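Local coordinates for protein glucosamine-6-phosphate deaminase (PDB 2BKX) that is an alpha/beta enzyme of a sugar-phosphate family and holds fructose-6-phosphate in a pocket at the ends of its central strands, at residues 67-72 / 167-172; 160-165 / 173-178; 42-47 / 86-91. All coordinates share one frame; numbering follows the deposited sequence. Where two conformers were deposited one is given.

Contact 1 of 3, residues 67-72 / 167-172; sequences DEYAGL and RYFPSI. With F6R (fructose -6-phosphate), chain C.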
# COMPACT_ATOMS: atom_id res chain seq x y z
N ASP A 67 -0.98 -6.31 -1.96
CA ASP A 67 -1.77 -7.40 -1.40
C ASP A 67 -3.05 -7.69 -2.14
O ASP A 67 -3.50 -6.91 -2.99
CB ASP A 67 -2.03 -7.18 0.11
CG ASP A 67 -2.37 -5.80 0.50
OD1 ASP A 67 -1.90 -5.48 1.62
OD2 ASP A 67 -3.09 -5.05 -0.22
N GLU A 68 -3.63 -8.85 -1.84
CA GLU A 68 -4.93 -9.26 -2.36
C GLU A 68 -5.52 -10.25 -1.40
O GLU A 68 -4.80 -10.99 -0.72
CB GLU A 68 -4.81 -9.89 -3.74
CG GLU A 68 -6.10 -10.41 -4.37
CD GLU A 68 -7.17 -9.35 -4.59
OE1 GLU A 68 -7.73 -8.83 -3.59
OE2 GLU A 68 -7.42 -9.00 -5.78
N TYR A 69 -6.84 -10.23 -1.26
CA TYR A 69 -7.50 -11.17 -0.38
C TYR A 69 -7.48 -12.58 -1.00
O TYR A 69 -7.64 -12.76 -2.21
CB TYR A 69 -8.95 -10.78 -0.15
CG TYR A 69 -9.20 -9.60 0.75
CD1 TYR A 69 -9.76 -8.44 0.25
CD2 TYR A 69 -8.92 -9.65 2.10
CE1 TYR A 69 -10.01 -7.35 1.08
CE2 TYR A 69 -9.17 -8.58 2.94
CZ TYR A 69 -9.75 -7.45 2.44
OH TYR A 69 -10.01 -6.43 3.31
N ALA A 70 -7.31 -13.60 -0.15
CA ALA A 70 -7.38 -14.98 -0.61
C ALA A 70 -8.80 -15.39 -0.86
O ALA A 70 -9.69 -15.13 -0.08
CB ALA A 70 -6.76 -15.94 0.41
N GLY A 71 -9.01 -16.02 -2.00
CA GLY A 71 -10.31 -16.59 -2.33
C GLY A 71 -11.20 -15.68 -3.13
O GLY A 71 -12.32 -16.10 -3.47
N LEU A 72 -10.76 -14.46 -3.45
CA LEU A 72 -11.55 -13.55 -4.26
C LEU A 72 -11.01 -13.49 -5.68
O LEU A 72 -9.81 -13.33 -5.89
CB LEU A 72 -11.58 -12.14 -3.66
CG LEU A 72 -12.14 -11.96 -2.26
CD1 LEU A 72 -12.29 -10.51 -1.90
CD2 LEU A 72 -13.47 -12.70 -2.07
N ARG A 167 -16.26 -2.56 7.13
CA ARG A 167 -17.01 -1.45 6.53
C ARG A 167 -17.17 -1.55 5.04
O ARG A 167 -18.08 -0.98 4.48
CB ARG A 167 -16.34 -0.10 6.90
CG ARG A 167 -14.96 0.12 6.31
CD ARG A 167 -14.09 1.20 7.11
NE ARG A 167 -12.94 1.81 6.35
CZ ARG A 167 -11.61 1.63 6.54
NH1 ARG A 167 -11.13 0.87 7.55
NH2 ARG A 167 -10.70 2.29 5.76
N TYR A 168 -16.27 -2.29 4.39
CA TYR A 168 -16.35 -2.42 2.93
C TYR A 168 -17.14 -3.62 2.42
O TYR A 168 -17.33 -3.75 1.20
CB TYR A 168 -14.92 -2.49 2.39
CG TYR A 168 -14.16 -1.20 2.64
CD1 TYR A 168 -13.01 -1.17 3.39
CD2 TYR A 168 -14.67 0.03 2.20
CE1 TYR A 168 -12.33 -0.01 3.61
CE2 TYR A 168 -14.00 1.21 2.42
CZ TYR A 168 -12.82 1.19 3.13
OH TYR A 168 -12.19 2.38 3.36
N PHE A 169 -17.56 -4.50 3.32
CA PHE A 169 -18.21 -5.76 2.95
C PHE A 169 -19.69 -5.76 3.25
O PHE A 169 -20.14 -5.00 4.10
CB PHE A 169 -17.51 -6.92 3.66
CG PHE A 169 -16.17 -7.23 3.09
CD1 PHE A 169 -15.06 -6.51 3.47
CD2 PHE A 169 -16.03 -8.22 2.15
CE1 PHE A 169 -13.83 -6.78 2.92
CE2 PHE A 169 -14.80 -8.49 1.61
CZ PHE A 169 -13.71 -7.79 2.01
N PRO A 170 -20.45 -6.62 2.57
CA PRO A 170 -21.87 -6.70 2.87
C PRO A 170 -22.17 -7.14 4.28
O PRO A 170 -23.18 -6.78 4.84
CB PRO A 170 -22.35 -7.79 1.89
CG PRO A 170 -21.43 -7.79 0.82
CD PRO A 170 -20.08 -7.49 1.45
N SER A 171 -21.28 -7.94 4.86
CA SER A 171 -21.53 -8.52 6.19
C SER A 171 -20.20 -8.91 6.79
O SER A 171 -19.22 -9.05 6.07
CB SER A 171 -22.37 -9.79 6.07
OG SER A 171 -21.70 -10.77 5.28
N ILE A 172 -20.16 -9.09 8.10
CA ILE A 172 -18.92 -9.57 8.74
C ILE A 172 -18.52 -10.96 8.25
O ILE A 172 -17.31 -11.23 8.09
CB ILE A 172 -19.05 -9.50 10.28
CG1 ILE A 172 -17.69 -9.72 10.95
CG2 ILE A 172 -20.05 -10.48 10.82
CD1 ILE A 172 -16.57 -8.66 10.62
C1 F6R C . -3.03 -1.54 1.56
C2 F6R C . -2.54 -2.38 2.72
C3 F6R C . -2.97 -2.21 4.19
C4 F6R C . -3.66 -0.86 4.48
C5 F6R C . -4.06 -0.69 5.94
C6 F6R C . -4.79 0.63 6.16
O1 F6R C . -2.78 -2.17 0.29
O2 F6R C . -1.70 -3.21 2.47
O3 F6R C . -1.81 -2.23 5.00
O4 F6R C . -2.78 0.18 4.10
O5 F6R C . -4.84 -1.78 6.41
O6 F6R C . -6.05 0.58 5.47
P F6R C . -6.91 1.92 5.33
O1P F6R C . -6.15 2.82 4.40
O2P F6R C . -6.98 2.50 6.72
O3P F6R C . -8.23 1.51 4.77
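Tyr69 and Phe169 meet by their rings alone, for the backbones stay far apart: their CA atoms, 12.5 Å from each other, are the nearest pair between 67-72 and 167-172. The first segment carries the last part of strand 62-69 and then reverses in a type II beta turn from Tyr69 to Leu72, with Gly71 at the positive phi such a turn demands. The second is an irregular loop. Both aromatic side chains reach into the gap from opposite directions, each with CG anti to its own carbonyl carbon (chi1 -74° in both). The result is an offset edge-to-face pair with planes at 78°. Phe169 presents its far edge toward the face of Tyr69, and CZ of Phe169 lies 3.8 Å from CE1 of Tyr69. The two long, flat side chains are what bridge backbones this far apart. ND2 of Asn165 bonds the hydroxyl of Tyr69, which probably limits how far the ring can swing, while the backbone N of Tyr69 donates to OE1 of Glu68 on its anti lone pair (2.9 Å).

Each segment also grips one end of the fructose-6-phosphate. In one of its two conformers, Asp67 accepts a hydrogen bond at OD2 from O1 of the ligand at 2.9 Å. At the phosphate, NH2 of Arg167 donates to O3P over 2.8 Å, the oxygen lying at the guanidinium edge; the same NH2 makes a weak bond to OH of Tyr168, whose ring lies beneath CG of Arg167.

Strand 62-69 runs antiparallel beside strand 178-181, to which Glu68 and Ala70 are bonded through their backbones. The loop carrying Phe169 links helix 159-165 to that same strand, and the ring of Phe169 packs on Pro176, further along the same connection.

Contact 2 of 3, residues 160-165 / 173-178; sequences QTRQAN and DSVPKK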
# COMPACT_ATOMS: atom_id res chain seq x y z
N GLN A 160 -8.37 -7.68 14.33
CA GLN A 160 -8.47 -6.21 14.23
C GLN A 160 -8.54 -5.73 12.78
O GLN A 160 -9.20 -4.75 12.48
CB GLN A 160 -7.31 -5.54 14.93
CG GLN A 160 -7.49 -4.10 15.13
CD GLN A 160 -6.22 -3.45 15.50
OE1 GLN A 160 -6.02 -3.05 16.65
NE2 GLN A 160 -5.32 -3.37 14.56
N THR A 161 -7.83 -6.42 11.89
CA THR A 161 -7.84 -6.09 10.47
C THR A 161 -9.19 -6.40 9.84
O THR A 161 -9.74 -5.59 9.10
CB THR A 161 -6.74 -6.86 9.78
OG1 THR A 161 -5.51 -6.46 10.40
CG2 THR A 161 -6.71 -6.56 8.29
N ARG A 162 -9.74 -7.55 10.20
CA ARG A 162 -11.09 -7.91 9.70
C ARG A 162 -12.14 -6.92 10.22
O ARG A 162 -13.02 -6.49 9.48
CB ARG A 162 -11.41 -9.36 10.09
CG ARG A 162 -10.47 -10.32 9.40
CD ARG A 162 -10.78 -11.76 9.67
NE ARG A 162 -12.02 -12.16 9.00
CZ ARG A 162 -13.10 -12.68 9.57
NH1 ARG A 162 -13.17 -12.89 10.87
NH2 ARG A 162 -14.14 -12.97 8.81
N GLN A 163 -12.02 -6.55 11.50
CA GLN A 163 -12.93 -5.57 12.12
C GLN A 163 -12.83 -4.23 11.37
O GLN A 163 -13.85 -3.61 11.03
CB GLN A 163 -12.56 -5.43 13.61
CG GLN A 163 -13.36 -4.51 14.48
CD GLN A 163 -12.77 -4.39 15.90
OE1 GLN A 163 -13.52 -4.38 16.90
NE2 GLN A 163 -11.43 -4.32 16.02
N ALA A 164 -11.61 -3.78 11.09
CA ALA A 164 -11.41 -2.50 10.42
C ALA A 164 -11.97 -2.48 8.99
O ALA A 164 -12.49 -1.48 8.52
CB ALA A 164 -9.96 -2.15 10.39
N ASN A 165 -11.81 -3.59 8.28
CA ASN A 165 -12.15 -3.63 6.88
C ASN A 165 -13.59 -4.06 6.65
O ASN A 165 -14.05 -3.99 5.53
CB ASN A 165 -11.17 -4.55 6.12
CG ASN A 165 -9.78 -3.96 6.00
OD1 ASN A 165 -9.50 -2.92 6.61
ND2 ASN A 165 -8.90 -4.64 5.27
N ASP A 173 -19.49 -11.79 7.93
CA ASP A 173 -19.21 -13.15 7.49
C ASP A 173 -18.56 -13.22 6.12
O ASP A 173 -17.97 -14.25 5.79
CB ASP A 173 -20.46 -14.04 7.53
CG ASP A 173 -21.61 -13.44 6.80
OD1 ASP A 173 -21.60 -13.41 5.55
OD2 ASP A 173 -22.55 -12.98 7.49
N SER A 174 -18.61 -12.14 5.34
CA SER A 174 -17.98 -12.12 4.02
C SER A 174 -16.56 -11.62 4.04
O SER A 174 -15.91 -11.70 3.03
CB SER A 174 -18.70 -11.22 3.00
OG SER A 174 -19.97 -10.75 3.41
N VAL A 175 -16.11 -11.07 5.16
CA VAL A 175 -14.74 -10.59 5.23
C VAL A 175 -13.78 -11.79 5.19
O VAL A 175 -13.87 -12.70 6.00
CB VAL A 175 -14.51 -9.77 6.51
CG1 VAL A 175 -13.09 -9.27 6.55
CG2 VAL A 175 -15.49 -8.56 6.53
N PRO A 176 -12.84 -11.80 4.23
CA PRO A 176 -11.92 -12.93 4.14
C PRO A 176 -11.06 -13.12 5.39
O PRO A 176 -10.85 -12.18 6.16
CB PRO A 176 -11.06 -12.57 2.93
CG PRO A 176 -11.94 -11.63 2.13
CD PRO A 176 -12.69 -10.87 3.12
N LYS A 177 -10.65 -14.36 5.61
CA LYS A 177 -9.78 -14.71 6.71
C LYS A 177 -8.29 -14.67 6.36
O LYS A 177 -7.47 -14.57 7.24
CB LYS A 177 -10.15 -16.08 7.25
CG LYS A 177 -11.49 -16.04 8.02
CD LYS A 177 -11.92 -17.37 8.54
CE LYS A 177 -13.15 -17.15 9.37
NZ LYS A 177 -12.82 -16.49 10.67
N LYS A 178 -7.99 -14.79 5.07
CA LYS A 178 -6.59 -14.83 4.64
C LYS A 178 -6.32 -13.88 3.49
O LYS A 178 -7.24 -13.43 2.81
CB LYS A 178 -6.18 -16.26 4.22
CG LYS A 178 -6.36 -17.32 5.36
CD LYS A 178 -5.90 -18.69 4.93
CE LYS A 178 -5.67 -19.59 6.11
NZ LYS A 178 -5.02 -20.87 5.69
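The connection from helix 159-165 to strand 178-181 doubles back on the helix, and Arg162 joins the two by reaching from the helix surface to the carbonyls of Val175 and Pro176. Its guanidinium group uses two N-H groups on successive carbonyls. NH2 of Arg162 donates to O of Val175 at 2.8 Å, nearly straight at 171° and almost within the guanidinium plane. NE of Arg162 donates to O of Pro176 at 3.1 Å; this bond is more bent, and the nitrogen stands above the plane of that carbonyl. Arginine suits the place because one rigid, flat head can offer both donors at once, fixing its own rotation and holding two carbonyls of a loop. After an extended chi2, a bend at chi3 (70°) turns the head to them.

The tied residues lead directly into strand 178-181, an antiparallel neighbour of both 153-156 and 62-69 in the mixed sheet, while the backbone of Lys177 is bonded to Leu157.

Below the polar head, the aliphatic root of Arg162 packs on Val175, whose CG1 lies 3.9 Å from CB of Arg162. The branched, apolar valine is buried and points toward the helix, lying against the arginine stem. Lys177 starts away from the helix but folds back, its CG above one guanidinium face, toward the edge of the group, and its chain bent at chi4. This brings NZ of Lys177 to 3.6 Å from NH1 of Arg162, a close approach of like charges near the surface. The cost is probably eased by Glu159, one helical turn before Arg162, which forms a salt bridge with NH1.

Contact 3 of 3, residues 42-47 / 86-91; sequences GTYRQL and DRFFQH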
# COMPACT_ATOMS: atom_id res chain seq x y z
N GLY A 42 -7.79 9.52 -2.03
CA GLY A 42 -7.58 10.89 -2.52
C GLY A 42 -6.37 11.02 -3.41
O GLY A 42 -6.36 11.83 -4.33
N THR A 43 -5.31 10.25 -3.12
CA THR A 43 -4.10 10.25 -3.95
C THR A 43 -4.40 9.80 -5.35
O THR A 43 -3.97 10.41 -6.32
CB THR A 43 -3.00 9.38 -3.28
OG1 THR A 43 -2.65 9.97 -2.01
CG2 THR A 43 -1.74 9.32 -4.10
N TYR A 44 -5.14 8.71 -5.48
CA TYR A 44 -5.51 8.26 -6.82
C TYR A 44 -6.38 9.28 -7.54
O TYR A 44 -6.13 9.56 -8.72
CB TYR A 44 -6.21 6.90 -6.77
CG TYR A 44 -5.31 5.77 -6.32
CD1 TYR A 44 -4.10 5.54 -6.94
CD2 TYR A 44 -5.63 4.95 -5.22
CE1 TYR A 44 -3.26 4.53 -6.55
CE2 TYR A 44 -4.77 3.93 -4.79
CZ TYR A 44 -3.59 3.73 -5.46
OH TYR A 44 -2.73 2.75 -5.05
N ARG A 45 -7.32 9.90 -6.84
CA ARG A 45 -8.14 10.92 -7.47
C ARG A 45 -7.26 12.08 -7.96
O ARG A 45 -7.46 12.59 -9.09
CB ARG A 45 -9.18 11.44 -6.49
CG ARG A 45 -10.41 10.58 -6.30
CD ARG A 45 -11.50 11.30 -5.57
NE ARG A 45 -11.15 11.60 -4.19
CZ ARG A 45 -11.38 10.81 -3.15
NH1 ARG A 45 -11.95 9.65 -3.31
NH2 ARG A 45 -11.04 11.21 -1.93
N GLN A 46 -6.30 12.53 -7.14
CA GLN A 46 -5.47 13.61 -7.57
C GLN A 46 -4.51 13.24 -8.68
O GLN A 46 -4.22 14.08 -9.51
CB GLN A 46 -4.77 14.34 -6.40
CG GLN A 46 -5.73 14.85 -5.38
CD GLN A 46 -6.74 15.81 -6.03
OE1 GLN A 46 -6.33 16.82 -6.64
NE2 GLN A 46 -8.02 15.45 -6.04
N LEU A 47 -3.98 12.02 -8.68
CA LEU A 47 -3.18 11.53 -9.84
C LEU A 47 -3.92 11.57 -11.14
O LEU A 47 -3.37 11.99 -12.17
CB LEU A 47 -2.69 10.09 -9.63
CG LEU A 47 -1.47 10.06 -8.76
CD1 LEU A 47 -1.21 8.65 -8.29
CD2 LEU A 47 -0.20 10.63 -9.48
N ASP A 86 -10.91 0.13 -10.70
CA ASP A 86 -11.97 1.16 -10.54
C ASP A 86 -11.39 2.53 -10.15
O ASP A 86 -11.79 3.56 -10.71
CB ASP A 86 -12.96 0.71 -9.45
CG ASP A 86 -14.06 1.71 -9.19
OD1 ASP A 86 -14.87 1.91 -10.10
OD2 ASP A 86 -14.12 2.29 -8.08
N ARG A 87 -10.46 2.56 -9.21
CA ARG A 87 -9.97 3.83 -8.69
C ARG A 87 -8.88 4.45 -9.58
O ARG A 87 -8.58 5.63 -9.47
CB ARG A 87 -9.33 3.65 -7.32
CG ARG A 87 -10.23 3.70 -6.10
CD ARG A 87 -11.26 2.65 -6.03
NE ARG A 87 -11.85 2.58 -4.69
CZ ARG A 87 -12.68 1.62 -4.27
NH1 ARG A 87 -13.14 1.64 -3.02
NH2 ARG A 87 -13.04 0.62 -5.07
N PHE A 88 -8.20 3.63 -10.38
CA PHE A 88 -6.96 4.07 -11.01
C PHE A 88 -6.79 3.63 -12.44
O PHE A 88 -6.78 4.48 -13.34
CB PHE A 88 -5.77 3.68 -10.14
CG PHE A 88 -4.47 4.37 -10.50
CD1 PHE A 88 -4.42 5.73 -10.79
CD2 PHE A 88 -3.31 3.66 -10.52
CE1 PHE A 88 -3.20 6.34 -11.06
CE2 PHE A 88 -2.08 4.26 -10.78
CZ PHE A 88 -2.04 5.62 -11.06
N PHE A 89 -6.69 2.32 -12.68
CA PHE A 89 -6.26 1.89 -14.00
C PHE A 89 -7.22 2.29 -15.08
O PHE A 89 -6.78 2.66 -16.19
CB PHE A 89 -6.08 0.38 -14.07
CG PHE A 89 -5.15 -0.21 -13.03
CD1 PHE A 89 -4.12 0.52 -12.41
CD2 PHE A 89 -5.27 -1.57 -12.70
CE1 PHE A 89 -3.28 -0.08 -11.47
CE2 PHE A 89 -4.42 -2.16 -11.75
CZ PHE A 89 -3.45 -1.41 -11.16
N GLN A 90 -8.52 2.29 -14.79
CA GLN A 90 -9.49 2.63 -15.87
C GLN A 90 -9.42 4.08 -16.35
O GLN A 90 -10.00 4.42 -17.37
CB GLN A 90 -10.92 2.32 -15.44
CG GLN A 90 -11.55 3.29 -14.43
CD GLN A 90 -13.05 3.09 -14.21
OE1 GLN A 90 -13.57 3.16 -13.05
NE2 GLN A 90 -13.77 2.86 -15.30
N HIS A 91 -8.73 4.92 -15.60
CA HIS A 91 -8.73 6.35 -15.78
C HIS A 91 -7.42 6.89 -16.33
O HIS A 91 -7.31 8.10 -16.55
CB HIS A 91 -9.02 7.04 -14.42
CG HIS A 91 -10.35 6.73 -13.86
ND1 HIS A 91 -11.52 7.04 -14.51
CD2 HIS A 91 -10.72 6.16 -12.68
CE1 HIS A 91 -12.55 6.64 -13.78
NE2 HIS A 91 -12.09 6.11 -12.66
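Aromatic contact comes first, with Tyr44 of helix 41-53 set against Phe88 near the end of helix 80-89. The two side chains cross at about a right angle, but their ring planes are inclined by only 39° and the centroids lie 5.0 Å apart, so the pair is oblique. CD1 of Tyr44 sits above one face of the Phe88 ring toward its rim, 3.8 Å from CG of Phe88. The phenylalanine ring gets there because its CG is anti to the backbone N (chi1 -165°), which carries it out toward the other helix. A broad, wholly apolar ring suits Phe88, since it faces two partners in a buried place.

Aliphatic packing supplies the second partner. Leu47, one helical turn after Tyr44, approaches the outer part of the Phe88 ring, with CB of Leu47 4.0 Å from CE1 of Phe88 and its CD1 close to the same atom. The apolar, branched leucine meets the ring and touches helix 9-26 as well. Nearby, CB of Tyr44 lies 3.8 Å from the carbonyl O of Arg87, and the root of Arg87 packs near the tyrosine ring while its charged end leads away.

The polar end of Tyr44 finds its partner outside the two segments. Its OH is hydrogen-bonded to the carbonyl of Ala35, so the phenol serves both the apolar contact and the ligand-pocket loop that holds Ala35.

Helix 80-89 widens into a pi-type turn at 86-89. Tyr44 and Phe88 both rest on Leu34 of strand 31-34, Tyr44 also meets Tyr83 and Met84, and Leu47 leans on Ala17 and Thr20 of helix 9-26.

Contacts 1 and 2 are neighbours, with centres about 7 Å apart, and share one interface: besides the bonds made by Tyr69 and Ala70, CD2 of Phe169 packs 3.6 Å from O of Ser174. Contact 1 belongs to the ligand pocket itself through Asp67 and Arg167, whereas the side chain of Arg162 in contact 2 stays about 11 Å from the fructose-6-phosphate. Contact 3 stands apart, its centre about 20 Å from that of contact 1 and about 24 Å from that of contact 2. It still approaches the pocket, since the side chain of Tyr44 lies about 7 Å from the ligand. Strand 62-69 follows helix 41-53 and precedes helix 80-89, linking contact 3 to contact 1.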